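Local coordinates for iron-binding protein (Staphylococcus epidermidis, PDB 4M7O), which probably captures iron, perhaps as a chelate complex, outside the cell membrane and presents it to an uptake system, as periplasmic-type solute-binding proteins do, at residues Pro30-Ile35 with Arg259-Arg263; Ser153-His158 with Arg272-Tyr276; Lys223-Ile229 with Arg248-Val252; Ile35-Leu39 with Ala136-Glu142. One frame throughout, in Å; residues are numbered along the deposited sequence.

Contact 1 (Pro30-Ile35 with Arg259-Arg263); sequences PSNTEI and RPGPR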
loop_
_atom_site.group_PDB
_atom_site.type_symbol
_atom_site.label_atom_id
_atom_site.label_comp_id
_atom_site.label_asym_id
_atom_site.label_seq_id
_atom_site.Cartn_x
_atom_site.Cartn_y
_atom_site.Cartn_z
ATOM N N PRO A 30 -2.068 -8.396 5.006
ATOM C CA PRO A 30 -2.122 -9.119 3.727
ATOM C C PRO A 30 -0.839 -9.048 2.895
ATOM O O PRO A 30 -0.493 -10.071 2.326
ATOM C CB PRO A 30 -3.301 -8.461 3.001
ATOM C CG PRO A 30 -4.195 -7.971 4.135
ATOM C CD PRO A 30 -3.209 -7.469 5.164
ATOM N N SER A 31 -0.130 -7.918 2.849
ATOM C CA SER A 31 1.114 -7.874 2.068
ATOM C C SER A 31 2.116 -8.954 2.511
ATOM O O SER A 31 2.719 -9.633 1.670
ATOM C CB SER A 31 1.755 -6.483 2.088
ATOM O OG SER A 31 1.884 -5.999 3.411
ATOM N N ASN A 32 2.281 -9.115 3.821
ATOM C CA ASN A 32 3.098 -10.196 4.377
ATOM C C ASN A 32 2.658 -11.560 3.860
ATOM O O ASN A 32 3.484 -12.371 3.421
ATOM C CB ASN A 32 3.037 -10.189 5.910
ATOM C CG ASN A 32 3.917 -9.114 6.524
ATOM O OD1 ASN A 32 4.602 -8.373 5.809
ATOM N ND2 ASN A 32 3.907 -9.024 7.857
ATOM N N THR A 33 1.356 -11.811 3.901
ATOM C CA THR A 33 0.845 -13.109 3.470
ATOM C C THR A 33 1.138 -13.341 1.998
ATOM O O THR A 33 1.538 -14.439 1.612
ATOM C CB THR A 33 -0.647 -13.220 3.705
ATOM O OG1 THR A 33 -0.927 -13.026 5.104
ATOM C CG2 THR A 33 -1.162 -14.605 3.281
ATOM N N GLU A 34 0.967 -12.306 1.174
ATOM C CA GLU A 34 1.195 -12.455 -0.261
ATOM C C GLU A 34 2.651 -12.801 -0.546
ATOM O O GLU A 34 2.939 -13.637 -1.401
ATOM C CB GLU A 34 0.783 -11.179 -1.009
ATOM C CG GLU A 34 -0.718 -10.932 -1.010
ATOM C CD GLU A 34 -1.127 -9.846 -2.001
ATOM O OE1 GLU A 34 -0.525 -9.774 -3.103
ATOM O OE2 GLU A 34 -2.057 -9.071 -1.678
ATOM N N ILE A 35 3.559 -12.153 0.180
ATOM C CA ILE A 35 4.986 -12.342 -0.014
ATOM C C ILE A 35 5.402 -13.755 0.410
ATOM O O ILE A 35 6.187 -14.410 -0.281
ATOM C CB ILE A 35 5.795 -11.311 0.800
ATOM C CG1 ILE A 35 5.549 -9.890 0.270
ATOM C CG2 ILE A 35 7.281 -11.652 0.779
ATOM C CD1 ILE A 35 6.084 -8.804 1.185
ATOM N N ARG A 259 -0.593 -1.265 -1.742
ATOM C CA ARG A 259 -0.260 -2.424 -0.919
ATOM C C ARG A 259 1.158 -2.878 -1.245
ATOM O O ARG A 259 1.455 -3.235 -2.397
ATOM C CB ARG A 259 -1.234 -3.581 -1.148
ATOM C CG ARG A 259 -0.915 -4.812 -0.285
ATOM C CD ARG A 259 -1.903 -5.937 -0.535
ATOM N NE ARG A 259 -3.263 -5.600 -0.110
ATOM C CZ ARG A 259 -4.255 -6.488 -0.021
ATOM N NH1 ARG A 259 -4.048 -7.766 -0.345
ATOM N NH2 ARG A 259 -5.457 -6.103 0.389
ATOM N N PRO A 260 2.049 -2.863 -0.237
ATOM C CA PRO A 260 3.457 -3.165 -0.523
ATOM C C PRO A 260 3.720 -4.660 -0.721
ATOM O O PRO A 260 4.533 -5.243 0.001
ATOM C CB PRO A 260 4.186 -2.643 0.724
ATOM C CG PRO A 260 3.142 -2.737 1.833
ATOM C CD PRO A 260 1.848 -2.383 1.147
ATOM N N GLY A 261 3.053 -5.268 -1.702
ATOM C CA GLY A 261 3.250 -6.677 -1.990
ATOM C C GLY A 261 3.687 -6.948 -3.420
ATOM O O GLY A 261 4.050 -6.033 -4.162
ATOM N N PRO A 262 3.655 -8.220 -3.824
ATOM C CA PRO A 262 4.114 -8.629 -5.151
ATOM C C PRO A 262 3.242 -8.104 -6.288
ATOM O O PRO A 262 3.672 -8.194 -7.437
ATOM C CB PRO A 262 4.009 -10.157 -5.093
ATOM C CG PRO A 262 4.095 -10.476 -3.620
ATOM C CD PRO A 262 3.318 -9.378 -2.984
ATOM N N ARG A 263 2.055 -7.576 -5.996
ATOM C CA ARG A 263 1.186 -7.081 -7.067
ATOM C C ARG A 263 1.178 -5.549 -7.205
ATOM O O ARG A 263 0.232 -4.979 -7.750
ATOM C CB ARG A 263 -0.239 -7.648 -6.912
ATOM C CG ARG A 263 -0.322 -9.191 -6.966
ATOM C CD ARG A 263 -1.746 -9.696 -6.717
ATOM N NE ARG A 263 -2.221 -9.357 -5.372
ATOM C CZ ARG A 263 -3.443 -8.907 -5.092
ATOM N NH1 ARG A 263 -4.335 -8.749 -6.058
ATOM N NH2 ARG A 263 -3.773 -8.621 -3.840
HETATM O O HOH W 1 0.595 -7.245 -3.699
#
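Glu34 reaches from helix 30-38 into the loop 259-263 and is held there by two arginines. Its CB starts in apolar company, 3.7 Å from Pro262 CD. CG lies beside the backbone N (chi1 -69°), and from there the extended chain carries the carboxylate past the proline to the charged groups. OE1 accepts the N-H of Arg263 NE at 2.9 Å in an almost straight bond (174°), and a water, 2.8 Å from this same OE1, links it to the backbone N of Arg263. OE2 accepts twice, from Arg263 NH2 at 2.8 Å and from Arg259 NH1 at 2.7 Å. Arg263 thus grips both oxygens side-on, although the carboxylate is turned 42° from its guanidinium plane and is met from above. Arg259 comes in nearly along the C-O axis of OE2, while Pro30 CB lies over a face of its guanidinium, 3.5 Å from NH1. Two positive groups on one carboxylate should favour its ionised form. Arg259 also pairs with Asp53 and Glu256, and Arg263 makes a cation-pi contact with Tyr54. Beside this network Ser31 CB packs on Pro260 O, and Ile35 CG1 on Pro262 CD. The loop, running from helix 254-257 to the N-cap of helix 264-275, is thereby fastened to the helix that follows strand 25-27, with helix 116-129 touching both Ile35 and Pro260.

Contact 2 (Ser153-His158 with Arg272-Tyr276); sequences SVPKHH and RDDIY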
loop_
_atom_site.group_PDB
_atom_site.type_symbol
_atom_site.label_atom_id
_atom_site.label_comp_id
_atom_site.label_asym_id
_atom_site.label_seq_id
_atom_site.Cartn_x
_atom_site.Cartn_y
_atom_site.Cartn_z
ATOM N N SER A 153 5.213 1.721 -20.408
ATOM C CA SER A 153 3.988 1.893 -21.177
ATOM C C SER A 153 3.539 3.349 -21.182
ATOM O O SER A 153 2.543 3.687 -21.814
ATOM C CB SER A 153 2.875 1.035 -20.588
ATOM O OG SER A 153 2.509 1.527 -19.312
ATOM N N VAL A 154 4.300 4.214 -20.544
ATOM C CA VAL A 154 3.970 5.626 -20.510
ATOM C C VAL A 154 4.402 6.269 -21.808
ATOM O O VAL A 154 5.536 6.194 -22.176
ATOM C CB VAL A 154 4.672 6.335 -19.346
ATOM C CG1 VAL A 154 4.495 7.839 -19.429
ATOM C CG2 VAL A 154 4.171 5.801 -18.019
ATOM N N PRO A 155 3.489 6.930 -22.483
ATOM C CA PRO A 155 3.802 7.502 -23.810
ATOM C C PRO A 155 5.027 8.435 -23.814
ATOM O O PRO A 155 5.085 9.373 -23.010
ATOM C CB PRO A 155 2.532 8.284 -24.173
ATOM C CG PRO A 155 1.442 7.621 -23.387
ATOM C CD PRO A 155 2.082 7.157 -22.097
ATOM N N LYS A 156 5.978 8.170 -24.714
ATOM C CA LYS A 156 7.262 8.882 -24.774
ATOM C C LYS A 156 7.103 10.399 -24.791
ATOM O O LYS A 156 7.793 11.120 -24.062
ATOM C CB LYS A 156 8.072 8.426 -25.992
ATOM N N HIS A 157 6.189 10.876 -25.626
ATOM C CA HIS A 157 5.811 12.276 -25.602
ATOM C C HIS A 157 4.484 12.414 -24.869
ATOM O O HIS A 157 3.507 11.738 -25.201
ATOM C CB HIS A 157 5.706 12.839 -27.023
ATOM N N HIS A 158 4.464 13.276 -23.859
ATOM C CA HIS A 158 3.236 13.596 -23.138
ATOM C C HIS A 158 3.359 14.972 -22.492
ATOM O O HIS A 158 4.466 15.436 -22.215
ATOM C CB HIS A 158 2.936 12.536 -22.078
ATOM C CG HIS A 158 3.998 12.420 -21.028
ATOM N ND1 HIS A 158 4.049 13.247 -19.927
ATOM C CD2 HIS A 158 5.052 11.577 -20.917
ATOM C CE1 HIS A 158 5.086 12.914 -19.177
ATOM N NE2 HIS A 158 5.711 11.905 -19.756
ATOM N N ARG A 272 -1.532 4.753 -13.541
ATOM C CA ARG A 272 -1.140 5.119 -14.897
ATOM C C ARG A 272 -2.352 5.423 -15.783
ATOM O O ARG A 272 -2.371 6.420 -16.513
ATOM C CB ARG A 272 -0.313 3.995 -15.528
ATOM C CG ARG A 272 0.160 4.316 -16.942
ATOM C CD ARG A 272 -0.140 3.184 -17.896
ATOM N NE ARG A 272 0.147 3.572 -19.276
ATOM C CZ ARG A 272 -0.708 4.222 -20.059
ATOM N NH1 ARG A 272 -0.368 4.540 -21.302
ATOM N NH2 ARG A 272 -1.908 4.554 -19.596
ATOM N N ASP A 273 -3.365 4.566 -15.707
ATOM C CA ASP A 273 -4.541 4.704 -16.556
ATOM C C ASP A 273 -5.444 5.862 -16.118
ATOM O O ASP A 273 -6.357 6.238 -16.849
ATOM C CB ASP A 273 -5.333 3.382 -16.622
ATOM C CG ASP A 273 -4.545 2.239 -17.287
ATOM O OD1 ASP A 273 -3.509 2.500 -17.942
ATOM O OD2 ASP A 273 -4.974 1.069 -17.160
ATOM N N ASP A 274 -5.196 6.429 -14.933
ATOM C CA ASP A 274 -5.920 7.624 -14.486
ATOM C C ASP A 274 -5.209 8.904 -14.929
ATOM O O ASP A 274 -5.823 9.961 -15.070
ATOM C CB ASP A 274 -6.094 7.629 -12.964
ATOM C CG ASP A 274 -7.143 6.632 -12.488
ATOM O OD1 ASP A 274 -7.954 6.169 -13.313
ATOM O OD2 ASP A 274 -7.164 6.319 -11.279
ATOM N N ILE A 275 -3.906 8.787 -15.157
ATOM C CA ILE A 275 -3.075 9.920 -15.530
ATOM C C ILE A 275 -2.992 10.018 -17.053
ATOM O O ILE A 275 -3.001 11.108 -17.625
ATOM C CB ILE A 275 -1.665 9.760 -14.924
ATOM C CG1 ILE A 275 -1.750 9.814 -13.396
ATOM C CG2 ILE A 275 -0.727 10.839 -15.423
ATOM C CD1 ILE A 275 -0.462 9.451 -12.704
ATOM N N TYR A 276 -2.937 8.865 -17.705
ATOM C CA TYR A 276 -2.828 8.807 -19.150
ATOM C C TYR A 276 -4.043 8.085 -19.734
ATOM O O TYR A 276 -4.059 6.859 -19.832
ATOM C CB TYR A 276 -1.506 8.130 -19.544
ATOM C CG TYR A 276 -0.292 8.790 -18.905
ATOM C CD1 TYR A 276 0.192 9.999 -19.382
ATOM C CD2 TYR A 276 0.355 8.214 -17.817
ATOM C CE1 TYR A 276 1.291 10.617 -18.799
ATOM C CE2 TYR A 276 1.461 8.829 -17.231
ATOM C CZ TYR A 276 1.920 10.031 -17.729
ATOM O OH TYR A 276 3.008 10.663 -17.166
#
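The ring of Tyr276 is packed on both faces: Val154 CG1 sits over one as a CH-pi contact, 4.2 Å from the centroid, and Ile275 CG2, from its own segment, lies toward the rim of the other. The edge of this ring turns to a face of His158 in a T-shaped pair, with centroids 5.3 Å apart and planes at 70°; Tyr276 OH stands 3.7 Å from His158 CE1, over the imidazole. In the two-lobed fold expected of this family, the contact joins the loop between the long helix 133-152 and strand 162-168 to the end of helix 264-275. Tyr276 OH is hydrogen-bonded to the backbone O of Leu189, which fixes the outer end of the ring, and the neighbouring Asp190 takes a weak bond from His158 NE2.

The guanidinium of Arg272 meets the backbone of the loop with its edge. CG is placed anti to the backbone N (chi1 -179°), which sends the chain out from the helix toward Ser153. NH1 donates to Ser153 O at 3.1 Å in a nearly straight bond (164°), the carbonyl oxygen lying in the guanidinium plane while the donor stands above the carbonyl plane. Pro155 CD is 3.7 Å from this NH1. Ser153 OG bonds chiefly to Ile150 O and is met only weakly by Arg272 NE, 3.1 Å away.

Contact 3 (Lys223-Ile229 with Arg248-Val252); sequences KSKSDYI and RIETV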
loop_
_atom_site.group_PDB
_atom_site.type_symbol
_atom_site.label_atom_id
_atom_site.label_comp_id
_atom_site.label_asym_id
_atom_site.label_seq_id
_atom_site.Cartn_x
_atom_site.Cartn_y
_atom_site.Cartn_z
ATOM N N LYS A 223 -13.674 5.951 -2.522
ATOM C CA LYS A 223 -15.046 6.383 -2.749
ATOM C C LYS A 223 -15.379 6.078 -4.195
ATOM O O LYS A 223 -14.481 5.941 -5.022
ATOM C CB LYS A 223 -15.178 7.897 -2.560
ATOM C CG LYS A 223 -14.580 8.479 -1.293
ATOM C CD LYS A 223 -15.561 8.396 -0.138
ATOM C CE LYS A 223 -15.240 9.424 0.944
ATOM N NZ LYS A 223 -16.001 9.129 2.189
ATOM N N SER A 224 -16.665 6.002 -4.513
ATOM C CA SER A 224 -17.084 5.854 -5.896
ATOM C C SER A 224 -16.711 7.128 -6.629
ATOM O O SER A 224 -16.613 8.187 -6.016
ATOM C CB SER A 224 -18.592 5.652 -5.973
ATOM O OG SER A 224 -19.272 6.826 -5.569
ATOM N N LYS A 225 -16.490 7.029 -7.932
ATOM C CA LYS A 225 -16.092 8.189 -8.711
ATOM C C LYS A 225 -17.156 9.269 -8.641
ATOM O O LYS A 225 -16.837 10.432 -8.458
ATOM C CB LYS A 225 -15.849 7.786 -10.168
ATOM C CG LYS A 225 -15.244 8.888 -11.032
ATOM C CD LYS A 225 -15.062 8.381 -12.464
ATOM C CE LYS A 225 -14.305 9.371 -13.345
ATOM N NZ LYS A 225 -13.986 8.761 -14.674
ATOM N N SER A 226 -18.421 8.883 -8.773
ATOM C CA SER A 226 -19.514 9.854 -8.754
ATOM C C SER A 226 -19.583 10.623 -7.434
ATOM O O SER A 226 -19.950 11.797 -7.416
ATOM C CB SER A 226 -20.851 9.161 -9.020
ATOM O OG SER A 226 -21.120 8.177 -8.031
ATOM N N ASP A 227 -19.232 9.958 -6.334
ATOM C CA ASP A 227 -19.257 10.588 -5.010
ATOM C C ASP A 227 -18.171 11.646 -4.852
ATOM O O ASP A 227 -18.416 12.724 -4.298
ATOM C CB ASP A 227 -19.121 9.539 -3.899
ATOM C CG ASP A 227 -20.433 8.834 -3.596
ATOM O OD1 ASP A 227 -21.383 8.955 -4.401
ATOM O OD2 ASP A 227 -20.510 8.149 -2.554
ATOM N N TYR A 228 -16.970 11.338 -5.335
ATOM C CA TYR A 228 -15.880 12.300 -5.259
ATOM C C TYR A 228 -16.174 13.469 -6.183
ATOM O O TYR A 228 -15.883 14.617 -5.843
ATOM C CB TYR A 228 -14.545 11.647 -5.605
ATOM C CG TYR A 228 -13.353 12.574 -5.485
ATOM C CD1 TYR A 228 -13.137 13.323 -4.334
ATOM C CD2 TYR A 228 -12.433 12.679 -6.510
ATOM C CE1 TYR A 228 -12.039 14.159 -4.221
ATOM C CE2 TYR A 228 -11.334 13.517 -6.410
ATOM C CZ TYR A 228 -11.140 14.255 -5.269
ATOM O OH TYR A 228 -10.040 15.082 -5.177
ATOM N N ILE A 229 -16.770 13.172 -7.338
ATOM C CA ILE A 229 -17.177 14.213 -8.277
ATOM C C ILE A 229 -18.187 15.158 -7.629
ATOM O O ILE A 229 -18.094 16.373 -7.800
ATOM C CB ILE A 229 -17.751 13.625 -9.596
ATOM C CG1 ILE A 229 -16.652 12.944 -10.416
ATOM C CG2 ILE A 229 -18.390 14.704 -10.449
ATOM C CD1 ILE A 229 -17.174 12.204 -11.638
ATOM N N ARG A 248 -10.896 15.623 -15.151
ATOM C CA ARG A 248 -9.883 14.640 -14.805
ATOM C C ARG A 248 -9.974 14.443 -13.303
ATOM O O ARG A 248 -9.060 14.803 -12.555
ATOM C CB ARG A 248 -8.486 15.115 -15.212
ATOM C CG ARG A 248 -8.347 15.521 -16.682
ATOM C CD ARG A 248 -8.489 14.348 -17.637
ATOM N NE ARG A 248 -7.615 13.235 -17.270
ATOM C CZ ARG A 248 -6.309 13.178 -17.527
ATOM N NH1 ARG A 248 -5.600 12.121 -17.147
ATOM N NH2 ARG A 248 -5.704 14.178 -18.155
ATOM N N ILE A 249 -11.111 13.899 -12.879
ATOM C CA ILE A 249 -11.408 13.640 -11.474
ATOM C C ILE A 249 -11.556 12.137 -11.308
ATOM O O ILE A 249 -12.482 11.544 -11.867
ATOM C CB ILE A 249 -12.731 14.323 -11.082
ATOM C CG1 ILE A 249 -12.630 15.832 -11.276
ATOM C CG2 ILE A 249 -13.118 14.028 -9.649
ATOM C CD1 ILE A 249 -13.947 16.532 -11.050
ATOM N N GLU A 250 -10.644 11.504 -10.569
ATOM C CA GLU A 250 -10.648 10.040 -10.461
ATOM C C GLU A 250 -10.565 9.596 -9.006
ATOM O O GLU A 250 -10.193 10.376 -8.131
ATOM C CB GLU A 250 -9.475 9.431 -11.240
ATOM C CG GLU A 250 -9.269 9.990 -12.646
ATOM C CD GLU A 250 -10.267 9.450 -13.660
ATOM O OE1 GLU A 250 -10.922 8.423 -13.379
ATOM O OE2 GLU A 250 -10.394 10.056 -14.748
ATOM N N THR A 251 -10.918 8.340 -8.751
ATOM C CA THR A 251 -10.795 7.789 -7.410
ATOM C C THR A 251 -10.063 6.481 -7.460
ATOM O O THR A 251 -10.160 5.733 -8.433
ATOM C CB THR A 251 -12.142 7.509 -6.769
ATOM O OG1 THR A 251 -12.805 6.475 -7.503
ATOM C CG2 THR A 251 -12.986 8.755 -6.780
ATOM N N VAL A 252 -9.348 6.190 -6.388
ATOM C CA VAL A 252 -8.648 4.923 -6.291
ATOM C C VAL A 252 -8.766 4.458 -4.838
ATOM O O VAL A 252 -9.039 5.281 -3.953
ATOM C CB VAL A 252 -7.199 5.136 -6.776
ATOM C CG1 VAL A 252 -6.281 5.623 -5.644
ATOM C CG2 VAL A 252 -6.688 3.913 -7.458
#
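Tyr228, from the helix, and Thr251, from the strand, pass one another head to tail, bringing Tyr228 CB to 3.5 Å from Thr251 CG2. The aromatic ring then runs on across Ile249 at a slant, with its CD2 3.5 Å from Ile249 CG2, and that methyl is also touched by Ile229 CG1 at 3.8 Å. A first torsion of -177°, with CG opposite the backbone N, carries the ring across 249-251 and beyond it to a hydrogen bond between its OH and Glu166 OE1, on strand 162-168.

Lys225 instead runs alongside Glu250, both heading in one direction. The lysine is fully extended, so its CE passes 3.2 Å from Ile249 O before NZ reaches Glu250 OE1 at 3.3 Å, a long and weak salt bridge from an exposed lysine.

Helix 225-234 belongs to a beta-alpha-beta crossover that leaves strand 216-219 and returns in the parallel neighbour 249-251; the axes of helix segment 225-229 and strand 249-251 approach to 7.6 Å, their N-to-C directions 131° apart. Thr251 OG1 donates to Lys223 O at 3.0 Å, just ahead of the helix, tilted 18° from the carbonyl plane. One residue on, the N-cap Ser224 takes the N-H of Asp227 on its OG.

Contact 4 (Ile35-Leu39 with Ala136-Glu142); sequences ILYRL and AKELVDE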
loop_
_atom_site.group_PDB
_atom_site.type_symbol
_atom_site.label_atom_id
_atom_site.label_comp_id
_atom_site.label_asym_id
_atom_site.label_seq_id
_atom_site.Cartn_x
_atom_site.Cartn_y
_atom_site.Cartn_z
ATOM N N ILE A 35 3.559 -12.153 0.180
ATOM C CA ILE A 35 4.986 -12.342 -0.014
ATOM C C ILE A 35 5.402 -13.755 0.410
ATOM O O ILE A 35 6.187 -14.410 -0.281
ATOM C CB ILE A 35 5.795 -11.311 0.800
ATOM C CG1 ILE A 35 5.549 -9.890 0.270
ATOM C CG2 ILE A 35 7.281 -11.652 0.779
ATOM C CD1 ILE A 35 6.084 -8.804 1.185
ATOM N N LEU A 36 4.892 -14.209 1.552
ATOM C CA LEU A 36 5.177 -15.558 2.047
ATOM C C LEU A 36 4.785 -16.617 1.029
ATOM O O LEU A 36 5.529 -17.575 0.801
ATOM C CB LEU A 36 4.447 -15.814 3.372
ATOM C CG LEU A 36 5.067 -15.121 4.582
ATOM C CD1 LEU A 36 4.154 -15.241 5.820
ATOM C CD2 LEU A 36 6.445 -15.745 4.850
ATOM N N TYR A 37 3.612 -16.451 0.420
ATOM C CA TYR A 37 3.147 -17.397 -0.589
ATOM C C TYR A 37 4.072 -17.350 -1.799
ATOM O O TYR A 37 4.403 -18.394 -2.355
ATOM C CB TYR A 37 1.699 -17.098 -1.004
ATOM C CG TYR A 37 0.661 -17.946 -0.303
ATOM C CD1 TYR A 37 0.178 -17.600 0.946
ATOM C CD2 TYR A 37 0.152 -19.088 -0.903
ATOM C CE1 TYR A 37 -0.779 -18.350 1.566
ATOM C CE2 TYR A 37 -0.797 -19.858 -0.272
ATOM C CZ TYR A 37 -1.258 -19.484 0.962
ATOM O OH TYR A 37 -2.201 -20.243 1.605
ATOM N N ARG A 38 4.506 -16.152 -2.198
ATOM C CA ARG A 38 5.367 -16.035 -3.389
ATOM C C ARG A 38 6.777 -16.582 -3.116
ATOM O O ARG A 38 7.530 -16.882 -4.038
ATOM C CB ARG A 38 5.421 -14.590 -3.910
ATOM C CG ARG A 38 4.115 -14.096 -4.558
ATOM C CD ARG A 38 3.756 -14.885 -5.832
ATOM N NE ARG A 38 4.824 -14.828 -6.823
ATOM C CZ ARG A 38 5.059 -13.787 -7.626
ATOM N NH1 ARG A 38 4.301 -12.703 -7.565
ATOM N NH2 ARG A 38 6.057 -13.830 -8.498
ATOM N N LEU A 39 7.118 -16.732 -1.843
ATOM C CA LEU A 39 8.401 -17.319 -1.462
ATOM C C LEU A 39 8.326 -18.843 -1.408
ATOM O O LEU A 39 9.350 -19.513 -1.217
ATOM C CB LEU A 39 8.885 -16.771 -0.109
ATOM C CG LEU A 39 9.240 -15.277 -0.102
ATOM C CD1 LEU A 39 9.861 -14.861 1.227
ATOM C CD2 LEU A 39 10.169 -14.941 -1.254
ATOM N N ALA A 136 13.373 -14.911 -2.828
ATOM C CA ALA A 136 13.110 -13.482 -2.659
ATOM C C ALA A 136 13.738 -12.706 -3.803
ATOM O O ALA A 136 13.165 -11.729 -4.279
ATOM C CB ALA A 136 13.621 -12.983 -1.318
ATOM N N LYS A 137 14.911 -13.154 -4.240
ATOM C CA LYS A 137 15.601 -12.533 -5.366
ATOM C C LYS A 137 14.777 -12.695 -6.628
ATOM O O LYS A 137 14.607 -11.744 -7.398
ATOM C CB LYS A 137 16.990 -13.143 -5.571
ATOM C CG LYS A 137 17.549 -12.931 -6.982
ATOM C CD LYS A 137 19.031 -13.291 -7.088
ATOM C CE LYS A 137 19.456 -13.492 -8.538
ATOM N NZ LYS A 137 19.000 -12.389 -9.421
ATOM N N GLU A 138 14.265 -13.903 -6.839
ATOM C CA GLU A 138 13.411 -14.164 -7.984
ATOM C C GLU A 138 12.145 -13.313 -7.902
ATOM O O GLU A 138 11.687 -12.766 -8.907
ATOM C CB GLU A 138 13.087 -15.656 -8.079
ATOM C CG GLU A 138 14.330 -16.518 -8.314
ATOM C CD GLU A 138 14.025 -18.007 -8.416
ATOM O OE1 GLU A 138 12.853 -18.395 -8.215
ATOM O OE2 GLU A 138 14.963 -18.787 -8.696
ATOM N N LEU A 139 11.594 -13.185 -6.699
ATOM C CA LEU A 139 10.404 -12.374 -6.492
ATOM C C LEU A 139 10.671 -10.894 -6.780
ATOM O O LEU A 139 9.820 -10.204 -7.346
ATOM C CB LEU A 139 9.889 -12.549 -5.062
ATOM C CG LEU A 139 8.756 -11.602 -4.679
ATOM C CD1 LEU A 139 7.543 -11.842 -5.553
ATOM C CD2 LEU A 139 8.401 -11.773 -3.216
ATOM N N VAL A 140 11.850 -10.408 -6.396
ATOM C CA VAL A 140 12.189 -9.010 -6.634
ATOM C C VAL A 140 12.348 -8.794 -8.128
ATOM O O VAL A 140 11.805 -7.838 -8.685
ATOM C CB VAL A 140 13.481 -8.582 -5.904
ATOM C CG1 VAL A 140 14.012 -7.264 -6.472
ATOM C CG2 VAL A 140 13.224 -8.440 -4.409
ATOM N N ASP A 141 13.078 -9.699 -8.776
ATOM C CA ASP A 141 13.347 -9.585 -10.208
ATOM C C ASP A 141 12.081 -9.625 -11.059
ATOM O O ASP A 141 11.948 -8.862 -12.012
ATOM C CB ASP A 141 14.322 -10.673 -10.658
ATOM C CG ASP A 141 15.719 -10.465 -10.105
ATOM O OD1 ASP A 141 16.065 -9.305 -9.791
ATOM O OD2 ASP A 141 16.468 -11.461 -9.992
ATOM N N GLU A 142 11.148 -10.505 -10.714
ATOM C CA GLU A 142 9.925 -10.634 -11.493
ATOM C C GLU A 142 9.036 -9.420 -11.279
ATOM O O GLU A 142 8.362 -8.945 -12.202
ATOM C CB GLU A 142 9.177 -11.915 -11.127
ATOM C CG GLU A 142 8.095 -12.279 -12.122
ATOM C CD GLU A 142 6.746 -12.490 -11.471
ATOM O OE1 GLU A 142 5.828 -12.999 -12.151
ATOM O OE2 GLU A 142 6.601 -12.139 -10.281
HETATM O O HOH W 2 5.392 -10.153 -8.685
#
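Glu142 OE2 is gripped twice from Arg38, once directly by NH2 and once through a water. The direct salt bridge is nearly straight (165°), but its refined length of 2.5 Å between Arg38 NH2 and Glu142 OE2 is short enough to be read with caution. The water donates to this OE2 at 2.8 Å and accepts from Arg38 NH1, so both terminal nitrogens of the guanidinium serve one oxygen. The two flat groups stand almost perpendicular, at 89°: OE2 lies in the guanidinium plane, at its edge, whereas NH2 comes to the carboxylate from above.

Bends at chi2 and chi3 fold Arg38 back over Leu139, whose CD1 sits over the centre of one guanidinium face, 3.8 Å from CZ. The same methyl is also 3.8 Å from Arg38 CB, so it fills the crook of the arginine while the guanidinium stays toward the surface. A chi1 near 180° (172°) points Leu139 at the facing helix, and its other methyl, CD2, meets Leu39 CD2 at 4.1 Å and Ile35 CG2 at 4.2 Å. Leu39 CD2 also packs on the backbone of Ala136, 3.6 Å from its N. Phe123 of helix 116-129 touches both Ile35 and Leu139, and Arg132 binds Leu39 O.

An apolar seam bordered by a salt bridge thus joins the end of helix 30-38, in the N-terminal lobe, to helix 133-152, consistent with the long lobe-bridging helix characteristic of class III solute-binding proteins.

In the fold
From the N terminus, helix 30-38 opens contact 1 and, from the shared Ile35 onward, contact 4. Contact 4 closes first, on helix 133-152, within the longer loop of contact 1. That helix ends where contact 2 opens, before contact 1 has closed, so contacts 1 and 2 cross. Contact 3 opens and closes within the second lobe, inside the spans of both. Contact 1 then closes at 259-263, and contact 2 at the chain's end. Pro262 packs on Arg38 and Leu139, joining contacts 1 and 4; Arg248 NH1 bonds to Ile275 O, joining 2 and 3. The centres of contacts 3 and 4 lie about 33 Å apart, on opposite sides of the chain's centre.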